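Local coordinates for protein oxalate--CoA ligase (Arabidopsis thaliana, PDB 5IE3) that belongs to the ANL clan of AMP-binding enzymes, two-domain ligase-type proteins, and is modelled here with adenosine monophosphate and oxalic acid bound, at residues W256-P261 against F284-S289; V308-A313 against G335-P340. All coordinates share one frame; numbering follows the deposited sequence.

In the fold
Following the chain from the N terminus, strand 256-259 runs into helix 261-273 and returns as strand 284-287, where interaction 1 closes the crossover. Helix 294-304 then leads to strand 308-314, which lies beside 284-287 in the same mixed sheet; Ile285 O and Ser287 O probably receive hydrogen bonds from Leu309 N and Ala311 N. Strand 319-323 and a loop follow, and interaction 2 closes when 335-340 comes back to 308-313. The two closures are in series, neither nested nor crossed, with centres about 10 Å apart. Together they tie the edge strand 256-259, the middle strands and the returning loop to the pocket holding adenosine monophosphate and oxalic acid.

Interaction 1: residues W256-P261 against F284-S289; sequences WYTAVP and FIRSCS. With AMP (adenosine monophosphate), chain C; OXD (oxalic acid), chain D.
Trp256 and Phe284 lie side by side on two parallel strands, the two arms of a beta-alpha-beta crossover closed through helix 261-273. Trp256 sets its CB over one face of the Phe284 ring, 16° off the ring normal, a CH-pi contact. The five-membered ring of its indole, turned 27° from the phenyl ring, is slid aside with little overlap, while CE3 of the six-membered ring comes 3.4 Å from Phe284 CZ. Backbones are close too: Trp256 CA lies 3.3 Å from Phe284 O, a buried carbonyl with no hydrogen-bond partner in the model. On the other face of the sheet Tyr257 lays its ring beside Ile285, with CE2 3.6 Å from CG1, and its OH bonds to His264 of the crossover helix.

Arg286 pins the centre. Its N donates to Tyr257 O (2.8 Å), and its carbonyl O receives Ala259 N (3.1 Å) besides bonding to His264. With CG anti to the backbone N (chi1 -177°) and the chain extended to NE, the arginine runs alongside Thr258 and brings NH1 within 3.0 Å of Thr258 OG1. That hydroxyl meets the guanidinium at its edge, near the plane, and is also bonded to His216; Tyr198 on NE and His319 on NH1 further fix the group's rotation. Cys288 CB rests over one guanidinium face. Farther along, the chain enters the ligand site, where Ser289 OG, also bonded to His216 ND1, donates a short hydrogen bond of 2.5 Å to O6 of oxalic acid.

Interaction 2: residues V308-A313 against G335-P340; sequences VLEAYA and GSVGKP. With AMP (adenosine monophosphate), chain C; OXD (oxalic acid), chain D.
Val337 packs against Tyr312 and Glu310, with its CB 3.5 Å from Tyr312 CB and its CG1 3.9 Å from Glu310 CD. No hydrogen bond joins the two segments directly; the valine branches carry most of the contact: CG2 lies against the tyrosine CB, and CG1 lies beside the glutamate, 3.4 Å from AMP N6. That amino group is gripped twice by strand 308-313, donating to Ala311 O at 2.7 Å and to Glu310 OE2 at 3.1 Å. Glu310 gets there with CG anti to the backbone N (chi1 -170°) and the rest of the chain extended; Leu292 N is a second partner of OE2 and helps to hold the carboxylate. Tyr312 presents a ring edge to the nucleotide, CD1 being nearest N7, while its OH bonds to Asp394, itself a partner of AMP.

Farther out, Asn324 ND2 bonds to both Glu310 O and Ser336 O and so bridges strand and loop. Val337 O is held by Ser322. In an ST turn Ser336 OG accepts Gly338 N, and it is also bonded to Leu404 O. Together these residues form the adenine pocket of an ANL enzyme, with Tyr312 in the A5 core motif.

Interaction 1: residues W256-P261 against F284-S289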
ATOM      1  N   TRP A 256      -4.594  -5.043  15.531  1.00 15.52           N
ATOM      2  CA  TRP A 256      -5.063  -5.073  14.141  1.00 13.90           C
ATOM      3  C   TRP A 256      -3.870  -5.329  13.232  1.00 19.15           C
ATOM      4  O   TRP A 256      -2.712  -5.243  13.671  1.00 15.83           O
ATOM      5  CB  TRP A 256      -5.756  -3.725  13.781  1.00 12.26           C
ATOM      6  CG  TRP A 256      -4.777  -2.566  13.732  1.00 12.06           C
ATOM      7  CD1 TRP A 256      -4.109  -1.989  14.801  1.00 11.91           C
ATOM      8  CD2 TRP A 256      -4.332  -1.869  12.560  1.00 13.86           C
ATOM      9  NE1 TRP A 256      -3.289  -0.962  14.351  1.00 12.23           N
ATOM     10  CE2 TRP A 256      -3.417  -0.860  12.986  1.00 13.43           C
ATOM     11  CE3 TRP A 256      -4.646  -1.967  11.192  1.00 13.99           C
ATOM     12  CZ2 TRP A 256      -2.816   0.039  12.085  1.00 13.75           C
ATOM     13  CZ3 TRP A 256      -4.043  -1.074  10.303  1.00 14.13           C
ATOM     14  CH2 TRP A 256      -3.127  -0.091  10.754  1.00 16.04           C
ATOM     15  N   TYR A 257      -4.140  -5.663  11.969  1.00 16.84           N
ATOM     16  CA  TYR A 257      -3.109  -5.529  10.939  1.00 14.92           C
ATOM     17  C   TYR A 257      -3.744  -5.255   9.576  1.00 13.02           C
ATOM     18  O   TYR A 257      -4.949  -5.460   9.365  1.00 14.91           O
ATOM     19  CB  TYR A 257      -2.186  -6.775  10.869  1.00 12.91           C
ATOM     20  CG  TYR A 257      -2.773  -7.985  10.147  1.00 13.67           C
ATOM     21  CD1 TYR A 257      -2.455  -8.251   8.802  1.00 13.88           C
ATOM     22  CD2 TYR A 257      -3.623  -8.863  10.806  1.00 12.80           C
ATOM     23  CE1 TYR A 257      -2.971  -9.377   8.140  1.00 15.70           C
ATOM     24  CE2 TYR A 257      -4.153  -9.989  10.146  1.00 14.55           C
ATOM     25  CZ  TYR A 257      -3.826 -10.238   8.823  1.00 14.48           C
ATOM     26  OH  TYR A 257      -4.364 -11.343   8.190  1.00 17.49           O
ATOM     27  N   THR A 258      -2.904  -4.813   8.648  1.00 14.24           N
ATOM     28  CA  THR A 258      -3.368  -4.521   7.304  1.00 12.79           C
ATOM     29  C   THR A 258      -2.434  -5.233   6.303  1.00 13.61           C
ATOM     30  O   THR A 258      -1.209  -5.298   6.505  1.00 13.18           O
ATOM     31  CB  THR A 258      -3.448  -2.969   7.075  1.00 12.41           C
ATOM     32  OG1 THR A 258      -4.020  -2.726   5.788  1.00 14.47           O
ATOM     33  CG2 THR A 258      -2.035  -2.280   7.168  1.00 12.23           C
ATOM     34  N   ALA A 259      -3.014  -5.808   5.255  1.00 14.17           N
ATOM     35  CA  ALA A 259      -2.236  -6.486   4.226  1.00 14.77           C
ATOM     36  C   ALA A 259      -2.971  -6.465   2.903  1.00 15.01           C
ATOM     37  O   ALA A 259      -4.121  -6.033   2.827  1.00 17.43           O
ATOM     38  CB  ALA A 259      -1.943  -7.937   4.639  1.00 13.16           C
ATOM     39  N   VAL A 260      -2.285  -6.929   1.864  1.00 14.90           N
ATOM     40  CA  VAL A 260      -2.893  -7.101   0.550  1.00 15.45           C
ATOM     41  C   VAL A 260      -3.426  -8.539   0.445  1.00 17.52           C
ATOM     42  O   VAL A 260      -2.970  -9.418   1.172  1.00 14.66           O
ATOM     43  CB  VAL A 260      -1.883  -6.765  -0.587  1.00 14.36           C
ATOM     44  CG1 VAL A 260      -1.378  -5.323  -0.455  1.00 15.99           C
ATOM     45  CG2 VAL A 260      -0.658  -7.714  -0.554  1.00 13.88           C
ATOM     46  N   PRO A 261      -4.421  -8.782  -0.426  1.00 15.59           N
ATOM     47  CA  PRO A 261      -4.980 -10.138  -0.474  1.00 17.77           C
ATOM     48  C   PRO A 261      -3.964 -11.271  -0.672  1.00 20.10           C
ATOM     49  O   PRO A 261      -4.154 -12.315  -0.067  1.00 17.87           O
ATOM     50  CB  PRO A 261      -5.948 -10.065  -1.650  1.00 15.08           C
ATOM     51  CG  PRO A 261      -6.494  -8.657  -1.562  1.00 14.56           C
ATOM     52  CD  PRO A 261      -5.222  -7.831  -1.228  1.00 14.27           C
ATOM     53  N   PHE A 284      -9.852  -5.547  14.344  1.00 16.84           N
ATOM     54  CA  PHE A 284     -10.215  -5.729  12.950  1.00 16.13           C
ATOM     55  C   PHE A 284      -8.986  -6.186  12.179  1.00 20.12           C
ATOM     56  O   PHE A 284      -7.855  -6.072  12.647  1.00 12.82           O
ATOM     57  CB  PHE A 284     -10.777  -4.421  12.317  1.00 13.33           C
ATOM     58  CG  PHE A 284      -9.750  -3.313  12.204  1.00 16.37           C
ATOM     59  CD1 PHE A 284      -9.002  -3.140  11.036  1.00 12.73           C
ATOM     60  CD2 PHE A 284      -9.519  -2.463  13.276  1.00 18.21           C
ATOM     61  CE1 PHE A 284      -8.062  -2.144  10.935  1.00 17.06           C
ATOM     62  CE2 PHE A 284      -8.567  -1.441  13.195  1.00 16.58           C
ATOM     63  CZ  PHE A 284      -7.838  -1.280  12.033  1.00 15.32           C
ATOM     64  N   ILE A 285      -9.234  -6.723  10.999  1.00 16.75           N
ATOM     65  CA  ILE A 285      -8.198  -7.064  10.040  1.00 13.12           C
ATOM     66  C   ILE A 285      -8.493  -6.280   8.782  1.00 18.40           C
ATOM     67  O   ILE A 285      -9.633  -6.239   8.365  1.00 15.89           O
ATOM     68  CB  ILE A 285      -8.193  -8.588   9.734  1.00 14.82           C
ATOM     69  CG1 ILE A 285      -7.647  -9.345  10.967  1.00 15.28           C
ATOM     70  CG2 ILE A 285      -7.343  -8.884   8.457  1.00 13.39           C
ATOM     71  CD1 ILE A 285      -7.875 -10.890  10.887  1.00 16.67           C
ATOM     72  N   ARG A 286      -7.485  -5.646   8.193  1.00 16.33           N
ATOM     73  CA  ARG A 286      -7.735  -4.789   7.033  1.00 17.86           C
ATOM     74  C   ARG A 286      -7.157  -5.358   5.738  1.00 13.71           C
ATOM     75  O   ARG A 286      -6.072  -5.952   5.737  1.00 14.34           O
ATOM     76  CB  ARG A 286      -7.166  -3.385   7.293  1.00 12.78           C
ATOM     77  CG  ARG A 286      -7.432  -2.371   6.145  1.00 12.82           C
ATOM     78  CD  ARG A 286      -6.832  -1.020   6.563  1.00 12.61           C
ATOM     79  NE  ARG A 286      -7.026   0.065   5.576  1.00 14.69           N
ATOM     80  CZ  ARG A 286      -6.113   0.467   4.686  1.00 14.64           C
ATOM     81  NH1 ARG A 286      -4.894  -0.124   4.580  1.00 14.71           N
ATOM     82  NH2 ARG A 286      -6.410   1.496   3.892  1.00 14.57           N
ATOM     83  N   SER A 287      -7.885  -5.187   4.635  1.00 13.31           N
ATOM     84  CA  SER A 287      -7.352  -5.566   3.311  1.00 13.46           C
ATOM     85  C   SER A 287      -7.430  -4.348   2.380  1.00 17.24           C
ATOM     86  O   SER A 287      -8.366  -3.570   2.494  1.00 14.55           O
ATOM     87  CB  SER A 287      -8.133  -6.747   2.702  1.00 13.77           C
ATOM     88  OG  SER A 287      -7.572  -7.139   1.448  1.00 13.94           O
ATOM     89  N   CYS A 288      -6.458  -4.187   1.484  1.00 16.10           N
ATOM     90  CA  CYS A 288      -6.445  -3.070   0.521  1.00 13.99           C
ATOM     91  C   CYS A 288      -5.485  -3.412  -0.618  1.00 16.12           C
ATOM     92  O   CYS A 288      -4.707  -4.408  -0.514  1.00 17.12           O
ATOM     93  CB  CYS A 288      -6.009  -1.745   1.216  1.00 13.23           C
ATOM     94  SG  CYS A 288      -6.359  -0.216   0.269  1.00 13.91           S
ATOM     95  N   SER A 289      -5.548  -2.601  -1.681  1.00 14.30           N
ATOM     96  CA  SER A 289      -4.611  -2.560  -2.852  1.00 15.15           C
ATOM     97  C   SER A 289      -4.988  -3.443  -4.062  1.00 18.02           C
ATOM     98  O   SER A 289      -4.520  -3.195  -5.173  1.00 15.95           O
ATOM     99  CB  SER A 289      -3.161  -2.922  -2.466  1.00 16.53           C
ATOM    100  OG  SER A 289      -2.660  -2.092  -1.416  1.00 15.08           O
TER
HETATM  101  P   AMP C 601      -1.106   1.680  -7.144  1.00 40.34           P
HETATM  102  O1P AMP C 601      -1.462   3.124  -6.837  1.00 37.35           O
HETATM  103  O2P AMP C 601      -0.400   1.472  -8.461  1.00 41.14           O
HETATM  104  O3P AMP C 601      -0.477   0.919  -6.005  1.00 36.58           O
HETATM  105  O5' AMP C 601      -2.495   0.936  -7.439  1.00 29.85           O
HETATM  106  C5' AMP C 601      -3.754   1.572  -7.231  1.00 20.26           C
HETATM  107  C4' AMP C 601      -4.865   0.767  -7.883  1.00 19.78           C
HETATM  108  O4' AMP C 601      -5.084  -0.468  -7.151  1.00 16.51           O
HETATM  109  C3' AMP C 601      -6.233   1.406  -7.874  1.00 14.71           C
HETATM  110  O3' AMP C 601      -6.360   2.435  -8.843  1.00 15.34           O
HETATM  111  C2' AMP C 601      -7.147   0.213  -8.108  1.00 15.24           C
HETATM  112  O2' AMP C 601      -7.142  -0.128  -9.490  1.00 20.50           O
HETATM  113  C1' AMP C 601      -6.411  -0.888  -7.336  1.00 15.34           C
HETATM  114  N9  AMP C 601      -6.993  -1.125  -6.006  1.00 16.78           N
HETATM  115  C8  AMP C 601      -6.642  -0.551  -4.846  1.00 14.47           C
HETATM  116  N7  AMP C 601      -7.394  -1.028  -3.812  1.00 14.33           N
HETATM  117  C5  AMP C 601      -8.237  -1.957  -4.355  1.00 15.28           C
HETATM  118  C6  AMP C 601      -9.302  -2.862  -3.864  1.00 19.55           C
HETATM  119  N6  AMP C 601      -9.601  -2.890  -2.544  1.00 18.31           N
HETATM  120  N1  AMP C 601      -9.937  -3.644  -4.774  1.00 21.35           N
HETATM  121  C2  AMP C 601      -9.614  -3.629  -6.084  1.00 20.58           C
HETATM  122  N3  AMP C 601      -8.667  -2.825  -6.596  1.00 18.30           N
HETATM  123  C4  AMP C 601      -7.967  -2.001  -5.791  1.00 15.04           C
HETATM  124  C1  OXD D 602      -2.087   1.034  -3.404  1.00 31.31           C
HETATM  125  C2  OXD D 602      -2.599   1.331  -2.056  1.00 22.35           C
HETATM  126  O3  OXD D 602      -1.378   1.951  -3.934  1.00 36.70           O
HETATM  127  O4  OXD D 602      -2.542   2.562  -1.796  1.00 17.00           O
HETATM  128  O5  OXD D 602      -2.396  -0.068  -3.914  1.00 35.86           O
HETATM  129  O6  OXD D 602      -3.030   0.416  -1.278  1.00 17.00           O

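Interaction 2: residues V308-A313 against G335-P340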
ATOM      1  N   VAL A 308     -13.283  -8.298   9.045  1.00 16.93           N
ATOM      2  CA  VAL A 308     -12.327  -7.982   7.982  1.00 18.36           C
ATOM      3  C   VAL A 308     -12.874  -6.815   7.157  1.00 13.95           C
ATOM      4  O   VAL A 308     -13.935  -6.931   6.518  1.00 14.19           O
ATOM      5  CB  VAL A 308     -12.047  -9.194   7.071  1.00 21.15           C
ATOM      6  CG1 VAL A 308     -11.290  -8.755   5.808  1.00 19.08           C
ATOM      7  CG2 VAL A 308     -11.252 -10.310   7.842  1.00 15.57           C
ATOM      8  N   LEU A 309     -12.157  -5.694   7.202  1.00 16.44           N
ATOM      9  CA  LEU A 309     -12.593  -4.431   6.579  1.00 13.65           C
ATOM     10  C   LEU A 309     -11.739  -4.133   5.375  1.00 16.16           C
ATOM     11  O   LEU A 309     -10.512  -3.892   5.504  1.00 15.82           O
ATOM     12  CB  LEU A 309     -12.488  -3.261   7.580  1.00 13.44           C
ATOM     13  CG  LEU A 309     -13.027  -3.574   8.990  1.00 17.21           C
ATOM     14  CD1 LEU A 309     -12.841  -2.396   9.894  1.00 16.82           C
ATOM     15  CD2 LEU A 309     -14.559  -3.997   8.934  1.00 20.13           C
ATOM     16  N   GLU A 310     -12.396  -4.097   4.213  1.00 13.80           N
ATOM     17  CA  GLU A 310     -11.701  -3.821   2.960  1.00 13.81           C
ATOM     18  C   GLU A 310     -11.705  -2.318   2.641  1.00 17.62           C
ATOM     19  O   GLU A 310     -12.721  -1.636   2.817  1.00 17.38           O
ATOM     20  CB  GLU A 310     -12.347  -4.584   1.802  1.00 16.06           C
ATOM     21  CG  GLU A 310     -11.483  -4.486   0.552  1.00 18.46           C
ATOM     22  CD  GLU A 310     -11.999  -5.274  -0.635  1.00 21.28           C
ATOM     23  OE1 GLU A 310     -13.155  -5.758  -0.597  1.00 16.06           O
ATOM     24  OE2 GLU A 310     -11.224  -5.377  -1.619  1.00 18.63           O
ATOM     25  N   ALA A 311     -10.561  -1.829   2.181  1.00 17.98           N
ATOM     26  CA  ALA A 311     -10.409  -0.450   1.746  1.00 17.86           C
ATOM     27  C   ALA A 311      -9.910  -0.393   0.298  1.00 16.20           C
ATOM     28  O   ALA A 311      -9.444  -1.393  -0.262  1.00 13.73           O
ATOM     29  CB  ALA A 311      -9.433   0.328   2.687  1.00 13.21           C
ATOM     30  N   TYR A 312     -10.027   0.795  -0.284  1.00 13.64           N
ATOM     31  CA  TYR A 312      -9.607   1.112  -1.651  1.00 17.49           C
ATOM     32  C   TYR A 312      -8.655   2.328  -1.566  1.00 16.16           C
ATOM     33  O   TYR A 312      -8.954   3.307  -0.861  1.00 14.46           O
ATOM     34  CB  TYR A 312     -10.849   1.400  -2.495  1.00 14.03           C
ATOM     35  CG  TYR A 312     -10.683   2.117  -3.811  1.00 14.19           C
ATOM     36  CD1 TYR A 312      -9.853   1.608  -4.830  1.00 16.44           C
ATOM     37  CD2 TYR A 312     -11.445   3.257  -4.079  1.00 15.13           C
ATOM     38  CE1 TYR A 312      -9.769   2.282  -6.083  1.00 14.62           C
ATOM     39  CE2 TYR A 312     -11.377   3.906  -5.296  1.00 15.81           C
ATOM     40  CZ  TYR A 312     -10.551   3.420  -6.293  1.00 18.39           C
ATOM     41  OH  TYR A 312     -10.516   4.112  -7.489  1.00 16.75           O
ATOM     42  N   ALA A 313      -7.522   2.239  -2.268  1.00 15.22           N
ATOM     43  CA  ALA A 313      -6.433   3.198  -2.104  1.00 16.26           C
ATOM     44  C   ALA A 313      -5.541   3.268  -3.353  1.00 13.66           C
ATOM     45  O   ALA A 313      -5.514   2.336  -4.181  1.00 14.16           O
ATOM     46  CB  ALA A 313      -5.585   2.834  -0.860  1.00 13.24           C
ATOM     47  N   GLY A 335     -17.204  -7.856  -1.409  1.00 19.15           N
ATOM     48  CA  GLY A 335     -17.212  -7.351  -2.773  1.00 17.59           C
ATOM     49  C   GLY A 335     -17.194  -5.834  -2.910  1.00 18.48           C
ATOM     50  O   GLY A 335     -17.144  -5.312  -4.023  1.00 16.67           O
ATOM     51  N   SER A 336     -17.211  -5.124  -1.783  1.00 18.37           N
ATOM     52  CA  SER A 336     -17.299  -3.667  -1.777  1.00 20.56           C
ATOM     53  C   SER A 336     -16.145  -3.072  -0.989  1.00 19.04           C
ATOM     54  O   SER A 336     -15.675  -3.678  -0.016  1.00 18.39           O
ATOM     55  CB  SER A 336     -18.616  -3.187  -1.144  1.00 20.55           C
ATOM     56  OG  SER A 336     -18.581  -1.779  -0.952  1.00 18.79           O
ATOM     57  N   VAL A 337     -15.721  -1.879  -1.384  1.00 15.75           N
ATOM     58  CA  VAL A 337     -14.633  -1.181  -0.706  1.00 16.60           C
ATOM     59  C   VAL A 337     -15.153  -0.000   0.134  1.00 18.60           C
ATOM     60  O   VAL A 337     -14.392   0.925   0.517  1.00 16.18           O
ATOM     61  CB  VAL A 337     -13.539  -0.693  -1.717  1.00 18.02           C
ATOM     62  CG1 VAL A 337     -12.847  -1.890  -2.360  1.00 16.39           C
ATOM     63  CG2 VAL A 337     -14.135   0.186  -2.812  1.00 14.54           C
ATOM     64  N   GLY A 338     -16.452  -0.046   0.442  1.00 14.45           N
ATOM     65  CA  GLY A 338     -17.003   0.849   1.448  1.00 14.98           C
ATOM     66  C   GLY A 338     -17.204   2.295   1.009  1.00 16.50           C
ATOM     67  O   GLY A 338     -17.420   2.595  -0.164  1.00 16.38           O
ATOM     68  N   LYS A 339     -17.104   3.204   1.972  1.00 14.21           N
ATOM     69  CA  LYS A 339     -17.477   4.603   1.762  1.00 14.25           C
ATOM     70  C   LYS A 339     -16.248   5.542   1.756  1.00 14.03           C
ATOM     71  O   LYS A 339     -15.248   5.261   2.411  1.00 13.82           O
ATOM     72  CB  LYS A 339     -18.476   5.053   2.849  1.00 18.48           C
ATOM     73  CG  LYS A 339     -19.772   4.223   2.846  1.00 22.92           C
ATOM     74  CD  LYS A 339     -20.871   4.833   3.717  1.00 33.47           C
ATOM     75  CE  LYS A 339     -20.529   4.819   5.181  1.00 45.19           C
ATOM     76  NZ  LYS A 339     -20.408   3.424   5.651  1.00 55.17           N
ATOM     77  N   PRO A 340     -16.345   6.670   1.039  1.00 17.22           N
ATOM     78  CA  PRO A 340     -15.274   7.682   0.997  1.00 17.48           C
ATOM     79  C   PRO A 340     -14.933   8.162   2.398  1.00 14.60           C
ATOM     80  O   PRO A 340     -15.852   8.330   3.217  1.00 18.02           O
ATOM     81  CB  PRO A 340     -15.907   8.860   0.192  1.00 16.05           C
ATOM     82  CG  PRO A 340     -17.079   8.334  -0.464  1.00 18.16           C
ATOM     83  CD  PRO A 340     -17.560   7.125   0.330  1.00 19.41           C
TER
HETATM   84  P   AMP C 601      -1.106   1.680  -7.144  1.00 40.34           P
HETATM   85  O1P AMP C 601      -1.462   3.124  -6.837  1.00 37.35           O
HETATM   86  O2P AMP C 601      -0.400   1.472  -8.461  1.00 41.14           O
HETATM   87  O3P AMP C 601      -0.477   0.919  -6.005  1.00 36.58           O
HETATM   88  O5' AMP C 601      -2.495   0.936  -7.439  1.00 29.85           O
HETATM   89  C5' AMP C 601      -3.754   1.572  -7.231  1.00 20.26           C
HETATM   90  C4' AMP C 601      -4.865   0.767  -7.883  1.00 19.78           C
HETATM   91  O4' AMP C 601      -5.084  -0.468  -7.151  1.00 16.51           O
HETATM   92  C3' AMP C 601      -6.233   1.406  -7.874  1.00 14.71           C
HETATM   93  O3' AMP C 601      -6.360   2.435  -8.843  1.00 15.34           O
HETATM   94  C2' AMP C 601      -7.147   0.213  -8.108  1.00 15.24           C
HETATM   95  O2' AMP C 601      -7.142  -0.128  -9.490  1.00 20.50           O
HETATM   96  C1' AMP C 601      -6.411  -0.888  -7.336  1.00 15.34           C
HETATM   97  N9  AMP C 601      -6.993  -1.125  -6.006  1.00 16.78           N
HETATM   98  C8  AMP C 601      -6.642  -0.551  -4.846  1.00 14.47           C
HETATM   99  N7  AMP C 601      -7.394  -1.028  -3.812  1.00 14.33           N
HETATM  100  C5  AMP C 601      -8.237  -1.957  -4.355  1.00 15.28           C
HETATM  101  C6  AMP C 601      -9.302  -2.862  -3.864  1.00 19.55           C
HETATM  102  N6  AMP C 601      -9.601  -2.890  -2.544  1.00 18.31           N
HETATM  103  N1  AMP C 601      -9.937  -3.644  -4.774  1.00 21.35           N
HETATM  104  C2  AMP C 601      -9.614  -3.629  -6.084  1.00 20.58           C
HETATM  105  N3  AMP C 601      -8.667  -2.825  -6.596  1.00 18.30           N
HETATM  106  C4  AMP C 601      -7.967  -2.001  -5.791  1.00 15.04           C
HETATM  107  C1  OXD D 602      -2.087   1.034  -3.404  1.00 31.31           C
HETATM  108  C2  OXD D 602      -2.599   1.331  -2.056  1.00 22.35           C
HETATM  109  O3  OXD D 602      -1.378   1.951  -3.934  1.00 36.70           O
HETATM  110  O4  OXD D 602      -2.542   2.562  -1.796  1.00 17.00           O
HETATM  111  O5  OXD D 602      -2.396  -0.068  -3.914  1.00 35.86           O
HETATM  112  O6  OXD D 602      -3.030   0.416  -1.278  1.00 17.00           O